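Local coordinates for protein exopolygalacturonate lyase (PDB 5A29) that probably cleaves pectate by beta-elimination as a metal-binding polysaccharide lyase of family 2, at residues A[339-344]-A[420-425]; A[431-436]-A[474-479]. All coordinates share one frame; numbering follows the deposited sequence.

Contact 1 of 2, residues A[339-344]-A[420-425]; sequences NALIEL and ILRAYR. With SRT (S,R meso-tartaric acid), chain D; EDO (1,2-ethanediol), chain F.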
loop_
_atom_site.group_PDB
_atom_site.type_symbol
_atom_site.label_atom_id
_atom_site.label_comp_id
_atom_site.label_asym_id
_atom_site.label_seq_id
_atom_site.Cartn_x
_atom_site.Cartn_y
_atom_site.Cartn_z
ATOM N N ASN A 339 5.628 -1.612 -3.724
ATOM C CA ASN A 339 6.508 -2.794 -3.502
ATOM C C ASN A 339 7.973 -2.357 -3.299
ATOM O O ASN A 339 8.736 -3.036 -2.584
ATOM C CB ASN A 339 6.398 -3.792 -4.620
ATOM C CG ASN A 339 7.213 -5.074 -4.315
ATOM O OD1 ASN A 339 6.909 -5.804 -3.348
ATOM N ND2 ASN A 339 8.268 -5.276 -5.092
ATOM N N ALA A 340 8.349 -1.236 -3.908
ATOM C CA ALA A 340 9.691 -0.722 -3.669
ATOM C C ALA A 340 9.906 -0.419 -2.175
ATOM O O ALA A 340 10.965 -0.728 -1.640
ATOM C CB ALA A 340 9.949 0.544 -4.518
ATOM N N LEU A 341 8.937 0.202 -1.506
ATOM C CA LEU A 341 9.068 0.469 -0.074
ATOM C C LEU A 341 9.179 -0.806 0.727
ATOM O O LEU A 341 9.984 -0.864 1.673
ATOM C CB LEU A 341 7.897 1.333 0.471
ATOM C CG LEU A 341 7.973 2.769 -0.051
ATOM C CD1 LEU A 341 6.670 3.413 0.543
ATOM C CD2 LEU A 341 9.206 3.620 0.381
ATOM N N ILE A 342 8.384 -1.815 0.379
ATOM C CA ILE A 342 8.482 -3.079 1.093
ATOM C C ILE A 342 9.916 -3.676 0.913
ATOM O O ILE A 342 10.545 -4.161 1.877
ATOM C CB ILE A 342 7.415 -4.054 0.553
ATOM C CG1 ILE A 342 6.040 -3.565 1.038
ATOM C CG2 ILE A 342 7.661 -5.502 1.029
ATOM C CD1 ILE A 342 5.871 -3.503 2.551
ATOM N N GLU A 343 10.425 -3.704 -0.318
ATOM C CA GLU A 343 11.700 -4.413 -0.564
ATOM C C GLU A 343 12.824 -3.646 0.084
ATOM O O GLU A 343 13.786 -4.245 0.617
ATOM C CB GLU A 343 11.969 -4.588 -2.064
ATOM C CG GLU A 343 10.986 -5.638 -2.602
ATOM C CD GLU A 343 11.316 -6.151 -4.025
ATOM O OE1 GLU A 343 12.298 -5.663 -4.656
ATOM O OE2 GLU A 343 10.533 -7.035 -4.510
ATOM N N LEU A 344 12.762 -2.313 0.031
ATOM C CA LEU A 344 13.764 -1.526 0.754
ATOM C C LEU A 344 13.705 -1.737 2.249
ATOM O O LEU A 344 14.753 -1.700 2.918
ATOM C CB LEU A 344 13.642 0.003 0.447
ATOM C CG LEU A 344 14.058 0.295 -1.062
ATOM C CD1 LEU A 344 13.552 1.692 -1.507
ATOM C CD2 LEU A 344 15.569 0.195 -1.299
ATOM N N ILE A 420 13.110 6.521 -3.663
ATOM C CA ILE A 420 14.384 6.924 -4.247
ATOM C C ILE A 420 15.301 7.382 -3.085
ATOM O O ILE A 420 16.478 7.029 -3.039
ATOM C CB ILE A 420 14.186 8.030 -5.265
ATOM C CG1 ILE A 420 13.454 7.448 -6.496
ATOM C CG2 ILE A 420 15.489 8.732 -5.681
ATOM C CD1 ILE A 420 12.935 8.567 -7.300
ATOM N N LEU A 421 14.748 8.137 -2.144
ATOM C CA LEU A 421 15.523 8.597 -0.969
ATOM C C LEU A 421 15.871 7.440 -0.057
ATOM O O LEU A 421 17.042 7.380 0.424
ATOM C CB LEU A 421 14.741 9.660 -0.145
ATOM C CG LEU A 421 14.552 10.985 -0.933
ATOM C CD1 LEU A 421 13.676 11.998 -0.122
ATOM C CD2 LEU A 421 15.904 11.608 -1.365
ATOM N N ARG A 422 14.949 6.514 0.186
ATOM C CA ARG A 422 15.327 5.381 1.030
ATOM C C ARG A 422 16.401 4.507 0.402
ATOM O O ARG A 422 17.291 4.015 1.099
ATOM C CB ARG A 422 14.152 4.523 1.435
ATOM C CG ARG A 422 13.268 5.303 2.429
ATOM C CD ARG A 422 12.127 4.447 2.934
ATOM N NE ARG A 422 11.339 5.230 3.923
ATOM C CZ ARG A 422 10.217 4.778 4.454
ATOM N NH1 ARG A 422 9.786 3.561 4.109
ATOM N NH2 ARG A 422 9.534 5.539 5.327
ATOM N N ALA A 423 16.321 4.378 -0.927
ATOM C CA ALA A 423 17.288 3.567 -1.657
ATOM C C ALA A 423 18.637 4.291 -1.523
ATOM O O ALA A 423 19.671 3.634 -1.342
ATOM C CB ALA A 423 16.866 3.486 -3.151
ATOM N N TYR A 424 18.685 5.594 -1.779
ATOM C CA TYR A 424 19.939 6.379 -1.650
ATOM C C TYR A 424 20.554 6.216 -0.258
ATOM O O TYR A 424 21.800 6.049 -0.111
ATOM C CB TYR A 424 19.733 7.872 -1.973
ATOM C CG TYR A 424 21.055 8.590 -2.000
ATOM C CD1 TYR A 424 21.628 9.115 -0.795
ATOM C CD2 TYR A 424 21.795 8.696 -3.182
ATOM C CE1 TYR A 424 22.887 9.754 -0.832
ATOM C CE2 TYR A 424 23.072 9.301 -3.213
ATOM C CZ TYR A 424 23.601 9.818 -2.028
ATOM O OH TYR A 424 24.826 10.413 -2.037
ATOM N N ARG A 425 19.713 6.293 0.767
ATOM C CA ARG A 425 20.230 6.150 2.136
ATOM C C ARG A 425 20.871 4.747 2.339
ATOM O O ARG A 425 21.819 4.607 3.118
ATOM C CB ARG A 425 19.109 6.336 3.170
ATOM C CG ARG A 425 19.627 6.244 4.614
ATOM C CD ARG A 425 18.619 6.631 5.697
ATOM N NE ARG A 425 17.357 5.938 5.521
ATOM C CZ ARG A 425 17.104 4.715 6.015
ATOM N NH1 ARG A 425 18.066 4.065 6.682
ATOM N NH2 ARG A 425 15.914 4.118 5.822
HETATM O O1 SRT D . 7.159 -5.791 -9.207
HETATM O O11 SRT D . 8.788 -6.071 -10.620
HETATM C C1 SRT D . 8.381 -5.836 -9.475
HETATM C C2 SRT D . 9.293 -5.720 -8.269
HETATM O O2 SRT D . 9.794 -7.008 -8.192
HETATM C C3 SRT D . 10.503 -4.758 -8.202
HETATM O O3 SRT D . 10.795 -4.121 -9.423
HETATM C C4 SRT D . 10.456 -3.657 -7.157
HETATM O O4 SRT D . 11.582 -3.479 -6.617
HETATM O O41 SRT D . 9.372 -3.032 -6.865
HETATM C C1 EDO F . 10.792 8.988 7.064
HETATM O O1 EDO F . 10.702 8.164 5.909
HETATM C C2 EDO F . 11.201 8.099 8.238
HETATM O O2 EDO F . 12.566 7.706 8.031
HETATM O O HOH W 1 10.982 1.448 2.943
#

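Contact 2 of 2, residues A[431-436]-A[474-479]; sequences ELWQLA and IELYQI. With EDO (1,2-ethanediol), chain F.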
loop_
_atom_site.group_PDB
_atom_site.type_symbol
_atom_site.label_atom_id
_atom_site.label_comp_id
_atom_site.label_asym_id
_atom_site.label_seq_id
_atom_site.Cartn_x
_atom_site.Cartn_y
_atom_site.Cartn_z
ATOM N N GLU A 431 23.122 8.742 -9.393
ATOM C CA GLU A 431 22.028 8.910 -10.339
ATOM C C GLU A 431 20.699 8.976 -9.533
ATOM O O GLU A 431 19.776 9.751 -9.930
ATOM C CB GLU A 431 21.996 7.700 -11.304
ATOM C CG GLU A 431 20.832 7.706 -12.316
ATOM C CD GLU A 431 21.001 6.636 -13.411
ATOM O OE1 GLU A 431 21.956 5.800 -13.305
ATOM O OE2 GLU A 431 20.141 6.605 -14.350
ATOM N N LEU A 432 20.607 8.209 -8.425
ATOM C CA LEU A 432 19.454 8.400 -7.507
ATOM C C LEU A 432 19.455 9.817 -6.997
ATOM O O LEU A 432 18.382 10.455 -6.863
ATOM C CB LEU A 432 19.536 7.458 -6.309
ATOM C CG LEU A 432 19.275 5.945 -6.558
ATOM C CD1 LEU A 432 19.497 5.136 -5.285
ATOM C CD2 LEU A 432 17.895 5.701 -7.165
ATOM N N TRP A 433 20.634 10.316 -6.557
ATOM C CA TRP A 433 20.678 11.686 -6.074
ATOM C C TRP A 433 20.166 12.681 -7.148
ATOM O O TRP A 433 19.359 13.578 -6.841
ATOM C CB TRP A 433 22.118 12.113 -5.572
ATOM C CG TRP A 433 22.060 13.528 -5.025
ATOM C CD1 TRP A 433 22.332 14.712 -5.665
ATOM C CD2 TRP A 433 21.644 13.863 -3.710
ATOM N NE1 TRP A 433 22.101 15.768 -4.799
ATOM C CE2 TRP A 433 21.708 15.266 -3.588
ATOM C CE3 TRP A 433 21.282 13.082 -2.582
ATOM C CZ2 TRP A 433 21.328 15.964 -2.381
ATOM C CZ3 TRP A 433 20.920 13.788 -1.359
ATOM C CH2 TRP A 433 20.952 15.181 -1.297
ATOM N N GLN A 434 20.620 12.564 -8.407
ATOM C CA GLN A 434 20.193 13.482 -9.446
ATOM C C GLN A 434 18.651 13.379 -9.672
ATOM O O GLN A 434 17.985 14.403 -9.903
ATOM C CB GLN A 434 20.859 13.139 -10.788
ATOM C CG GLN A 434 22.356 13.526 -10.784
ATOM C CD GLN A 434 22.489 15.031 -10.627
ATOM O OE1 GLN A 434 21.908 15.739 -11.408
ATOM N NE2 GLN A 434 23.134 15.512 -9.547
ATOM N N LEU A 435 18.123 12.194 -9.554
ATOM C CA LEU A 435 16.666 11.999 -9.769
ATOM C C LEU A 435 15.932 12.706 -8.586
ATOM O O LEU A 435 14.937 13.432 -8.791
ATOM C CB LEU A 435 16.409 10.502 -9.750
ATOM C CG LEU A 435 14.987 10.099 -10.029
ATOM C CD1 LEU A 435 14.575 10.720 -11.352
ATOM C CD2 LEU A 435 14.855 8.571 -10.064
ATOM N N ALA A 436 16.425 12.504 -7.352
ATOM C CA ALA A 436 15.742 13.108 -6.189
ATOM C C ALA A 436 15.821 14.641 -6.288
ATOM O O ALA A 436 14.838 15.349 -5.963
ATOM C CB ALA A 436 16.366 12.630 -4.869
ATOM N N ILE A 474 12.541 14.082 6.286
ATOM C CA ILE A 474 13.211 13.333 7.311
ATOM C C ILE A 474 14.263 12.382 6.733
ATOM O O ILE A 474 15.371 12.264 7.282
ATOM C CB ILE A 474 12.187 12.581 8.188
ATOM C CG1 ILE A 474 11.299 13.603 8.961
ATOM C CG2 ILE A 474 12.869 11.539 9.113
ATOM C CD1 ILE A 474 10.004 12.915 9.471
ATOM N N GLU A 475 13.917 11.651 5.653
ATOM C CA GLU A 475 14.994 10.830 5.001
ATOM C C GLU A 475 16.185 11.677 4.564
ATOM O O GLU A 475 17.344 11.286 4.741
ATOM C CB GLU A 475 14.465 10.094 3.750
ATOM C CG GLU A 475 13.416 9.107 4.083
ATOM C CD GLU A 475 13.954 7.835 4.749
ATOM O OE1 GLU A 475 15.174 7.527 4.618
ATOM O OE2 GLU A 475 13.101 7.134 5.339
ATOM N N LEU A 476 15.940 12.849 4.017
ATOM C CA LEU A 476 17.059 13.611 3.576
ATOM C C LEU A 476 17.862 14.164 4.763
ATOM O O LEU A 476 19.075 14.289 4.695
ATOM C CB LEU A 476 16.615 14.826 2.726
ATOM C CG LEU A 476 16.420 14.348 1.272
ATOM C CD1 LEU A 476 15.489 15.299 0.567
ATOM C CD2 LEU A 476 17.804 14.356 0.551
ATOM N N TYR A 477 17.180 14.518 5.825
ATOM C CA TYR A 477 17.946 14.789 7.080
ATOM C C TYR A 477 18.813 13.575 7.524
ATOM O O TYR A 477 19.994 13.781 7.874
ATOM C CB TYR A 477 16.985 15.240 8.216
ATOM C CG TYR A 477 17.743 15.545 9.471
ATOM C CD1 TYR A 477 18.515 16.705 9.568
ATOM C CD2 TYR A 477 17.733 14.629 10.534
ATOM C CE1 TYR A 477 19.289 16.958 10.705
ATOM C CE2 TYR A 477 18.494 14.878 11.697
ATOM C CZ TYR A 477 19.269 16.031 11.761
ATOM O OH TYR A 477 20.019 16.224 12.925
ATOM N N GLN A 478 18.266 12.359 7.514
ATOM C CA GLN A 478 19.079 11.215 7.972
ATOM C C GLN A 478 20.272 11.034 7.039
ATOM O O GLN A 478 21.398 10.729 7.500
ATOM C CB GLN A 478 18.294 9.935 8.056
ATOM C CG GLN A 478 17.295 9.911 9.199
ATOM C CD GLN A 478 16.592 8.570 9.243
ATOM O OE1 GLN A 478 15.379 8.491 9.101
ATOM N NE2 GLN A 478 17.371 7.491 9.353
ATOM N N ILE A 479 20.028 11.273 5.742
ATOM C CA ILE A 479 21.113 11.186 4.739
ATOM C C ILE A 479 22.225 12.226 4.938
ATOM O O ILE A 479 23.441 11.893 4.900
ATOM C CB ILE A 479 20.551 11.258 3.295
ATOM C CG1 ILE A 479 19.698 10.019 3.054
ATOM C CG2 ILE A 479 21.702 11.408 2.281
ATOM C CD1 ILE A 479 18.838 10.117 1.766
HETATM C C1 EDO F . 10.792 8.988 7.064
HETATM O O1 EDO F . 10.702 8.164 5.909
HETATM C C2 EDO F . 11.201 8.099 8.238
HETATM O O2 EDO F . 12.566 7.706 8.031
#

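Contact 1 of 2, residues A[339-344]-A[420-425]
Arg422 and Leu344 carry most of this helix-helix contact, with Leu341 third. CD1 of Leu344 lies 4.1 Å from CB of Arg422, and its other methyl, CD2, rests 3.8 Å from CA of Ala423, where the small alanine lets the leucine reach the helix backbone. Arg422 is stretched out, CG anti to its carbonyl carbon (chi1 -70°) and the chain extended from there to NE, which carries the guanidinium past Leu341. The two side chains cross at about a right angle, Leu341 CD2 standing 3.8 Å from Arg422 NH1. No direct hydrogen bond joins the helices. Instead a water takes a bond from Arg422 NH1 (2.7 Å) and gives one to the carbonyl O of Leu341 (2.8 Å). NH2 donates an almost straight bond (173°) to O1 of an ethanediol, which like the water lies in the guanidinium plane, and NH1 also bonds to the carbonyl of Tyr542. The axes of segments 339-344 and 420-425 come within 10.0 Å and run nearly parallel (21°). Helix 353-370 meets both partners, Val359 touching Leu344 and Val360 touching Ala423, while helices 430-442 and 467-480 pack against helix 417-426.

Contact 2 of 2, residues A[431-436]-A[474-479]
With CG anti to the backbone N (chi1 -177°) and the ring turned across that bond (chi2 -94°), Trp433 brings the benzene half of its indole up to helix 467-480. Leu476, its CG anti to the carbonyl carbon, holds out a single methyl to meet it. CD2 of Leu476 sits 3.7 Å from Trp433 CZ3 and equally far from CH2, so the methyl rests against one bond of the ring, approaching at a slant. Ile479, one turn further on, adds a looser touch, its CG2 lying 4.4 Å from Trp433 CZ3. Nothing else bridges the two segments: the contact is made by side chains alone, with the indole reaching across from helix 430-442. Its pyrrole N-H is held separately: NE1 bonds to the carbonyl of Gly449 in the chain between the two helices, while the Tyr424 ring of helix 417-426 meets the indole with the planes at about 60°. On helix 467-480, Glu475 plays no part in this packing; its OE2 takes a hydrogen bond from O1 of an ethanediol (2.7 Å). The contact itself is wholly apolar: dispersion and the exclusion of water join the helices, and the indole's one polar atom is satisfied by a backbone carbonyl outside them.

How the contacts relate
Helix 417-426 is common ground: it supplies one side of contact 1, and helices 430-442 and 467-480, which meet in contact 2, both pack on it. The centres of the two contacts lie about 11 Å apart. Glu475 ties them together, OE1 meeting Arg425 NE at 2.8 Å and OE2 meeting Arg422 NE at 3.0 Å in salt bridges, so the arginine of contact 1 is steadied from contact 2. Ile420 CD1 also packs 3.4 Å from Leu435 CD2, and one ethanediol is shared by Arg422 and Glu475. Helix 331-349 turns another side to a bound meso-tartrate, where Asn339 ND2 donates to O41 (3.1 Å); contact 2 is away from the tartrate and manganese sites.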